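Local coordinates for protein peptide methionine sulfoxide reductase msrA/msrB (Neisseria meningitidis, PDB 3BQG) that reduces methionine sulfoxide, in its S configuration at sulfur, back to methionine in peptides and proteins, by a route that includes a sulfenic acid state, at residues D70-F75 against S97-T102; Y74-V79 against A111-R116; L66-I71 against K107-A112. The protein carries 1 engineered substitution. All coordinates share one frame; numbering follows the deposited sequence.

The three contacts share helix 68-78 and lie 7 to 8 Å apart, centre to centre. Contact 1 sets the middle of that helix on strand 97-101 of the six-stranded mixed sheet; contacts 3 and 2 join its first and last turns to helix 106-117, which follows the strand in the chain. Both helices lie on one face of the sheet and run in the same general direction, each linking two parallel strands in a beta-alpha-beta crossover. Ile110 CD1 packs on Val99 CG1 at 3.4 Å and Ala113 CB on Leu72 CD1 at 3.6 Å, so the contacts merge into one apolar layer between helices and sheet.

Contact 1 (D70-F75 against S97-T102); sequences DILQYF and SGVYYT
Leu72 and Phe75 of helix segment 70-75 meet Gly98 and Val99 of strand 97-101 with the two backbones nearly antiparallel: the short axes make an angle of 164° and approach to 11.3 Å. The closest backbone pair is Leu72 and Val99, whose CA atoms are 8.7 Å apart, so most of the gap is filled by side chains. Helix 68-78 connects the parallel strands 54-62 and 97-101, and this is the helix-on-sheet packing of a beta-alpha-beta crossover. Val99 points its isopropyl fork at the helix and both branches are used. Leu72 reaches it with one methyl, CD2, which sits 4.1 Å from Val99 CG1 and equally far from CG2, astride the fork. Phe75 enters beside it. With its CG anti to the backbone N (chi1 180°), the ring extends toward the strand, bringing Phe75 CE2 to 4.0 Å from Val99 CG2, while Phe75 CZ comes to 4.0 Å from Gly98 O. Ring and valine run alongside one another with opposite headings, the ring turned obliquely to the methyl. Leu8 of strand 3-10 also touches Phe75, and helix 106-117 is the neighbour of Leu72 and Val99. On the other side of the strand the rim of the Tyr100 ring lies by the Gly98 backbone, with Gly98 C 4.2 Å above its plane, and Tyr100 OH is hydrogen-bonded to Glu128. Helix and sheet are thus joined by van der Waals contact, mainly between buried hydrocarbon groups, with one carbonyl oxygen beside the phenyl ring, while the strand's polar backbone is engaged within the sheet, including bonds of Gly98 to Ala9 and of Val99 to Glu128.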
# COMPACT_ATOMS: atom_id res chain seq x y z
N ASP A 70 5.10 8.90 9.28
CA ASP A 70 4.36 9.82 8.43
C ASP A 70 3.73 9.01 7.31
O ASP A 70 2.54 9.16 7.02
CB ASP A 70 5.28 10.88 7.81
CG ASP A 70 5.95 11.77 8.85
OD1 ASP A 70 5.40 11.91 9.96
OD2 ASP A 70 7.01 12.34 8.53
N ILE A 71 4.53 8.15 6.69
CA ILE A 71 4.04 7.31 5.59
C ILE A 71 2.86 6.45 6.06
O ILE A 71 1.87 6.29 5.34
CB ILE A 71 5.15 6.37 5.05
CG1 ILE A 71 6.24 7.20 4.37
CG2 ILE A 71 4.55 5.36 4.08
CD1 ILE A 71 5.78 7.94 3.12
N LEU A 72 2.97 5.89 7.26
CA LEU A 72 1.89 5.06 7.79
C LEU A 72 0.62 5.86 8.08
O LEU A 72 -0.49 5.37 7.87
CB LEU A 72 2.35 4.31 9.04
CG LEU A 72 3.47 3.28 8.80
CD1 LEU A 72 3.80 2.56 10.10
CD2 LEU A 72 3.02 2.28 7.74
N GLN A 73 0.78 7.10 8.55
CA GLN A 73 -0.40 7.93 8.82
C GLN A 73 -1.15 8.21 7.51
O GLN A 73 -2.38 8.15 7.48
CB GLN A 73 0.01 9.23 9.50
CG GLN A 73 0.64 9.02 10.88
CD GLN A 73 -0.27 8.24 11.82
OE1 GLN A 73 0.12 7.19 12.35
NE2 GLN A 73 -1.47 8.74 12.04
N TYR A 74 -0.41 8.50 6.44
CA TYR A 74 -1.03 8.76 5.14
C TYR A 74 -1.77 7.49 4.69
O TYR A 74 -2.84 7.56 4.09
CB TYR A 74 0.03 9.12 4.10
CG TYR A 74 0.48 10.57 4.14
CD1 TYR A 74 -0.41 11.60 3.81
CD2 TYR A 74 1.79 10.91 4.48
CE1 TYR A 74 0.00 12.93 3.80
CE2 TYR A 74 2.21 12.24 4.47
CZ TYR A 74 1.31 13.24 4.13
OH TYR A 74 1.72 14.56 4.09
N PHE A 75 -1.17 6.34 4.99
CA PHE A 75 -1.74 5.04 4.64
C PHE A 75 -3.09 4.88 5.34
O PHE A 75 -4.11 4.63 4.69
CB PHE A 75 -0.79 3.93 5.08
CG PHE A 75 -1.27 2.54 4.79
CD1 PHE A 75 -1.43 2.10 3.47
CD2 PHE A 75 -1.51 1.64 5.82
CE1 PHE A 75 -1.82 0.79 3.20
CE2 PHE A 75 -1.90 0.32 5.56
CZ PHE A 75 -2.06 -0.10 4.24
N SER A 97 -5.19 -5.93 3.29
CA SER A 97 -4.36 -4.82 3.75
C SER A 97 -3.10 -5.34 4.43
O SER A 97 -3.10 -6.39 5.08
CB SER A 97 -5.14 -3.93 4.73
OG SER A 97 -5.53 -4.64 5.90
N GLY A 98 -2.01 -4.60 4.26
CA GLY A 98 -0.77 -5.01 4.88
C GLY A 98 0.37 -4.04 4.66
O GLY A 98 0.36 -3.24 3.72
N VAL A 99 1.35 -4.11 5.55
CA VAL A 99 2.55 -3.28 5.46
C VAL A 99 3.70 -4.31 5.46
O VAL A 99 3.79 -5.12 6.38
CB VAL A 99 2.68 -2.35 6.70
CG1 VAL A 99 3.98 -1.56 6.62
CG2 VAL A 99 1.46 -1.41 6.78
N TYR A 100 4.54 -4.29 4.44
CA TYR A 100 5.65 -5.24 4.35
C TYR A 100 6.97 -4.50 4.34
O TYR A 100 7.15 -3.51 3.64
CB TYR A 100 5.50 -6.13 3.11
CG TYR A 100 4.09 -6.68 2.95
CD1 TYR A 100 3.50 -7.45 3.96
CD2 TYR A 100 3.34 -6.40 1.81
CE1 TYR A 100 2.17 -7.91 3.83
CE2 TYR A 100 2.02 -6.85 1.67
CZ TYR A 100 1.44 -7.60 2.68
OH TYR A 100 0.13 -7.99 2.54
N TYR A 101 7.93 -5.01 5.11
CA TYR A 101 9.22 -4.35 5.24
C TYR A 101 10.43 -5.20 4.87
O TYR A 101 10.38 -6.42 4.92
CB TYR A 101 9.37 -3.88 6.69
CG TYR A 101 9.18 -5.02 7.67
CD1 TYR A 101 10.23 -5.90 7.95
CD2 TYR A 101 7.94 -5.27 8.26
CE1 TYR A 101 10.04 -7.00 8.79
CE2 TYR A 101 7.75 -6.36 9.09
CZ TYR A 101 8.79 -7.22 9.35
OH TYR A 101 8.59 -8.32 10.15
N THR A 102 11.53 -4.52 4.52
CA THR A 102 12.78 -5.17 4.15
C THR A 102 13.82 -5.04 5.27
O THR A 102 14.87 -5.68 5.22
CB THR A 102 13.35 -4.57 2.85
OG1 THR A 102 13.46 -3.15 2.98
CG2 THR A 102 12.44 -4.91 1.68

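Contact 2 (Y74-V79 against A111-R116); sequences YFFRVV and AAALKR
This is an apolar helix-to-helix contact, between the C-terminal part of helix 68-78 and the second half of helix 106-117, where Phe76 meets Ala113 and Leu114. The two helices lie on one face of the sheet and are the connections of successive beta-alpha-beta crossovers. One ring does all the work on its side. Phe76 points at the second helix, and its CG, beside the backbone N and anti to the carbonyl carbon (chi1 -64°), carries the ring across a gap of 9.2 Å between the CA atoms of Phe76 and Leu114. The first bond of the Leu114 side chain does not aim at the first helix, but its CD2 methyl comes round and rests against the far end of the ring, 3.6 Å from Phe76 CZ and 3.7 Å from Phe76 CE1, close to the bond between those two carbons. The leucine lies roughly perpendicular to the phenylalanine side chain, and the methyl approaches the ring obliquely. The other flank of the ring meets Ala113, whose short side chain lets the ring come close to the helix backbone: Phe76 CE2 is 4.2 Å from Ala113 CB and 4.0 Å from Ala113 O. Elsewhere on helix 68-78, Tyr74 and Val78 pack against Phe20 and Tyr19 of helix 14-21, so the helix is held from more than one direction. Arg77 hydrogen-bonds through NH1 to the carbonyl oxygens of Lys160 and Glu163, with Tyr74 CD1 4.0 Å above one face of its guanidinium. The groups that touch between these two segments carry no charge: the attraction is mainly dispersion, with the Ala113 carbonyl oxygen also against the ring at van der Waals distance, while the arginine ties the same helix to the C-terminal part of the modelled chain.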
# COMPACT_ATOMS: atom_id res chain seq x y z
N TYR A 74 -0.41 8.50 6.44
CA TYR A 74 -1.03 8.76 5.14
C TYR A 74 -1.77 7.49 4.69
O TYR A 74 -2.84 7.56 4.09
CB TYR A 74 0.03 9.12 4.10
CG TYR A 74 0.48 10.57 4.14
CD1 TYR A 74 -0.41 11.60 3.81
CD2 TYR A 74 1.79 10.91 4.48
CE1 TYR A 74 0.00 12.93 3.80
CE2 TYR A 74 2.21 12.24 4.47
CZ TYR A 74 1.31 13.24 4.13
OH TYR A 74 1.72 14.56 4.09
N PHE A 75 -1.17 6.34 4.99
CA PHE A 75 -1.74 5.04 4.64
C PHE A 75 -3.09 4.88 5.34
O PHE A 75 -4.11 4.63 4.69
CB PHE A 75 -0.79 3.93 5.08
CG PHE A 75 -1.27 2.54 4.79
CD1 PHE A 75 -1.43 2.10 3.47
CD2 PHE A 75 -1.51 1.64 5.82
CE1 PHE A 75 -1.82 0.79 3.20
CE2 PHE A 75 -1.90 0.32 5.56
CZ PHE A 75 -2.06 -0.10 4.24
N PHE A 76 -3.08 5.03 6.66
CA PHE A 76 -4.29 4.88 7.48
C PHE A 76 -5.40 5.87 7.15
O PHE A 76 -6.56 5.61 7.46
CB PHE A 76 -3.95 5.01 8.97
CG PHE A 76 -3.04 3.94 9.50
CD1 PHE A 76 -3.27 2.60 9.19
CD2 PHE A 76 -1.96 4.26 10.31
CE1 PHE A 76 -2.43 1.59 9.68
CE2 PHE A 76 -1.12 3.27 10.81
CZ PHE A 76 -1.35 1.94 10.49
N ARG A 77 -5.05 7.00 6.56
CA ARG A 77 -6.03 8.01 6.21
C ARG A 77 -7.02 7.53 5.15
O ARG A 77 -8.19 7.91 5.16
CB ARG A 77 -5.33 9.28 5.71
CG ARG A 77 -6.28 10.37 5.24
CD ARG A 77 -5.52 11.61 4.79
NE ARG A 77 -4.72 12.20 5.86
CZ ARG A 77 -3.88 13.22 5.69
NH1 ARG A 77 -3.73 13.76 4.49
NH2 ARG A 77 -3.19 13.70 6.72
N VAL A 78 -6.56 6.67 4.24
CA VAL A 78 -7.41 6.21 3.15
C VAL A 78 -7.70 4.71 3.06
O VAL A 78 -8.52 4.29 2.24
CB VAL A 78 -6.83 6.69 1.80
CG1 VAL A 78 -6.75 8.22 1.80
CG2 VAL A 78 -5.46 6.09 1.58
N VAL A 79 -7.03 3.91 3.89
CA VAL A 79 -7.25 2.47 3.88
C VAL A 79 -8.07 2.03 5.10
O VAL A 79 -7.83 2.50 6.21
CB VAL A 79 -5.89 1.71 3.88
CG1 VAL A 79 -6.10 0.21 3.97
CG2 VAL A 79 -5.11 2.06 2.60
N ALA A 111 4.20 -2.10 14.24
CA ALA A 111 3.28 -2.62 15.25
C ALA A 111 2.81 -1.52 16.21
O ALA A 111 1.64 -1.48 16.61
CB ALA A 111 3.94 -3.74 16.04
N ALA A 112 3.72 -0.62 16.58
CA ALA A 112 3.39 0.48 17.48
C ALA A 112 2.40 1.42 16.80
O ALA A 112 1.49 1.95 17.45
CB ALA A 112 4.66 1.24 17.87
N ALA A 113 2.59 1.64 15.51
CA ALA A 113 1.70 2.51 14.75
C ALA A 113 0.30 1.89 14.69
O ALA A 113 -0.70 2.59 14.78
CB ALA A 113 2.24 2.74 13.34
N LEU A 114 0.24 0.58 14.52
CA LEU A 114 -1.04 -0.12 14.46
C LEU A 114 -1.73 -0.07 15.83
O LEU A 114 -2.95 0.09 15.91
CB LEU A 114 -0.84 -1.57 14.03
CG LEU A 114 -0.53 -1.80 12.55
CD1 LEU A 114 -0.19 -3.24 12.30
CD2 LEU A 114 -1.73 -1.39 11.71
N LYS A 115 -0.96 -0.21 16.90
CA LYS A 115 -1.54 -0.18 18.23
C LYS A 115 -2.21 1.17 18.46
O LYS A 115 -3.30 1.23 19.03
CB LYS A 115 -0.46 -0.42 19.30
CG LYS A 115 -0.99 -0.47 20.72
CD LYS A 115 0.09 -0.83 21.73
CE LYS A 115 -0.50 -1.05 23.12
NZ LYS A 115 0.53 -1.38 24.13
N ARG A 116 -1.57 2.24 18.01
CA ARG A 116 -2.12 3.58 18.17
C ARG A 116 -3.37 3.78 17.32
O ARG A 116 -4.33 4.40 17.77
CB ARG A 116 -1.08 4.65 17.81
CG ARG A 116 0.09 4.73 18.80
CD ARG A 116 1.12 5.78 18.39
NE ARG A 116 2.22 5.85 19.34
CZ ARG A 116 2.09 6.22 20.62
NH1 ARG A 116 0.90 6.55 21.09
NH2 ARG A 116 3.15 6.27 21.42

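Contact 3 (L66-I71 against K107-A112); sequences LSLDDI and KAVIAA
What is unusual here is how much rests on one methyl group: Leu68 CD2 makes all the contacts to segment 107-112, meeting both Val109 and Ile110, and the leucine that carries it stands in the first turn of a helix begun by a capping box. Leu68 points at the other helix and, with CG anti to the backbone N (chi1 175°), stretches outward from its own. Its CD2 lies 3.9 Å from Val109 CG1, the two side chains meeting at a slant. The second contact is looser, Leu68 CD2 to Ile110 CG1 at 4.3 Å. Ile110 is buried and also touches Tyr101 of strand 97-101. Leu68 likewise reaches the sheet, touching Ile6 and Tyr61, so Leu68 and Ile110 link the contact to the sheet, and Val109 lies at its exposed border. Behind Leu68 the helix start is held by two reciprocal bonds. Ser67 OG accepts from Asp70 N at 3.2 Å, and Ser67 N donates to Asp70 OD2 at 3.0 Å. The second bond is nearly straight at 170°, although the N-H comes from above the carboxylate plane, 51° out of it. In addition, Ser67 O accepts from Ile71 N in the first helical bond. The Asp70 carboxylate, placed at the helix N-terminus, would probably be favoured in its charged form by the amide dipoles there. The division of labour is clear: polar groups of Ser67 and Asp70 fix where the helix begins, and weak dispersion forces at the Leu68 methyl join that beginning to the neighbouring helix.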
# COMPACT_ATOMS: atom_id res chain seq x y z
N LEU A 66 10.15 12.71 5.14
CA LEU A 66 9.14 11.86 5.77
C LEU A 66 9.72 10.69 6.54
O LEU A 66 10.70 10.07 6.12
CB LEU A 66 8.18 11.32 4.70
CG LEU A 66 7.43 12.33 3.83
CD1 LEU A 66 6.77 11.61 2.67
CD2 LEU A 66 6.40 13.07 4.68
N SER A 67 9.11 10.38 7.68
CA SER A 67 9.52 9.26 8.51
C SER A 67 8.56 8.11 8.18
O SER A 67 7.51 8.34 7.57
CB SER A 67 9.39 9.62 9.99
OG SER A 67 8.03 9.79 10.36
N LEU A 68 8.92 6.89 8.56
CA LEU A 68 8.06 5.74 8.30
C LEU A 68 6.68 5.97 8.91
O LEU A 68 5.67 5.54 8.34
CB LEU A 68 8.68 4.47 8.90
CG LEU A 68 7.84 3.19 8.83
CD1 LEU A 68 7.35 2.93 7.41
CD2 LEU A 68 8.69 2.02 9.32
N ASP A 69 6.62 6.65 10.05
CA ASP A 69 5.33 6.91 10.68
C ASP A 69 4.49 7.85 9.82
O ASP A 69 3.29 7.62 9.67
CB ASP A 69 5.49 7.52 12.06
CG ASP A 69 4.15 7.74 12.74
OD1 ASP A 69 3.47 6.73 13.05
OD2 ASP A 69 3.76 8.91 12.95
N ASP A 70 5.10 8.90 9.28
CA ASP A 70 4.36 9.82 8.43
C ASP A 70 3.73 9.01 7.31
O ASP A 70 2.54 9.16 7.02
CB ASP A 70 5.28 10.88 7.81
CG ASP A 70 5.95 11.77 8.85
OD1 ASP A 70 5.40 11.91 9.96
OD2 ASP A 70 7.01 12.34 8.53
N ILE A 71 4.53 8.15 6.69
CA ILE A 71 4.04 7.31 5.59
C ILE A 71 2.86 6.45 6.06
O ILE A 71 1.87 6.29 5.34
CB ILE A 71 5.15 6.37 5.05
CG1 ILE A 71 6.24 7.20 4.37
CG2 ILE A 71 4.55 5.36 4.08
CD1 ILE A 71 5.78 7.94 3.12
N LYS A 107 9.67 -3.71 11.98
CA LYS A 107 8.51 -4.46 12.46
C LYS A 107 7.91 -3.82 13.71
O LYS A 107 6.69 -3.63 13.80
CB LYS A 107 8.91 -5.90 12.78
CG LYS A 107 7.72 -6.81 13.03
CD LYS A 107 8.14 -8.17 13.56
CE LYS A 107 6.95 -9.12 13.61
NZ LYS A 107 6.43 -9.39 12.24
N ALA A 108 8.76 -3.51 14.69
CA ALA A 108 8.30 -2.92 15.94
C ALA A 108 7.69 -1.53 15.70
O ALA A 108 6.72 -1.16 16.34
CB ALA A 108 9.46 -2.82 16.92
N VAL A 109 8.26 -0.77 14.78
CA VAL A 109 7.74 0.55 14.49
C VAL A 109 6.34 0.45 13.89
O VAL A 109 5.44 1.22 14.26
CB VAL A 109 8.66 1.31 13.51
CG1 VAL A 109 8.04 2.64 13.14
CG2 VAL A 109 10.02 1.52 14.15
N ILE A 110 6.15 -0.51 12.98
CA ILE A 110 4.86 -0.71 12.34
C ILE A 110 3.81 -1.18 13.35
O ILE A 110 2.68 -0.71 13.33
CB ILE A 110 4.99 -1.72 11.18
CG1 ILE A 110 5.95 -1.15 10.13
CG2 ILE A 110 3.62 -2.00 10.57
CD1 ILE A 110 6.29 -2.12 9.02
N ALA A 111 4.20 -2.10 14.24
CA ALA A 111 3.28 -2.62 15.25
C ALA A 111 2.81 -1.52 16.21
O ALA A 111 1.64 -1.48 16.61
CB ALA A 111 3.94 -3.74 16.04
N ALA A 112 3.72 -0.62 16.58
CA ALA A 112 3.39 0.48 17.48
C ALA A 112 2.40 1.42 16.80
O ALA A 112 1.49 1.95 17.45
CB ALA A 112 4.66 1.24 17.87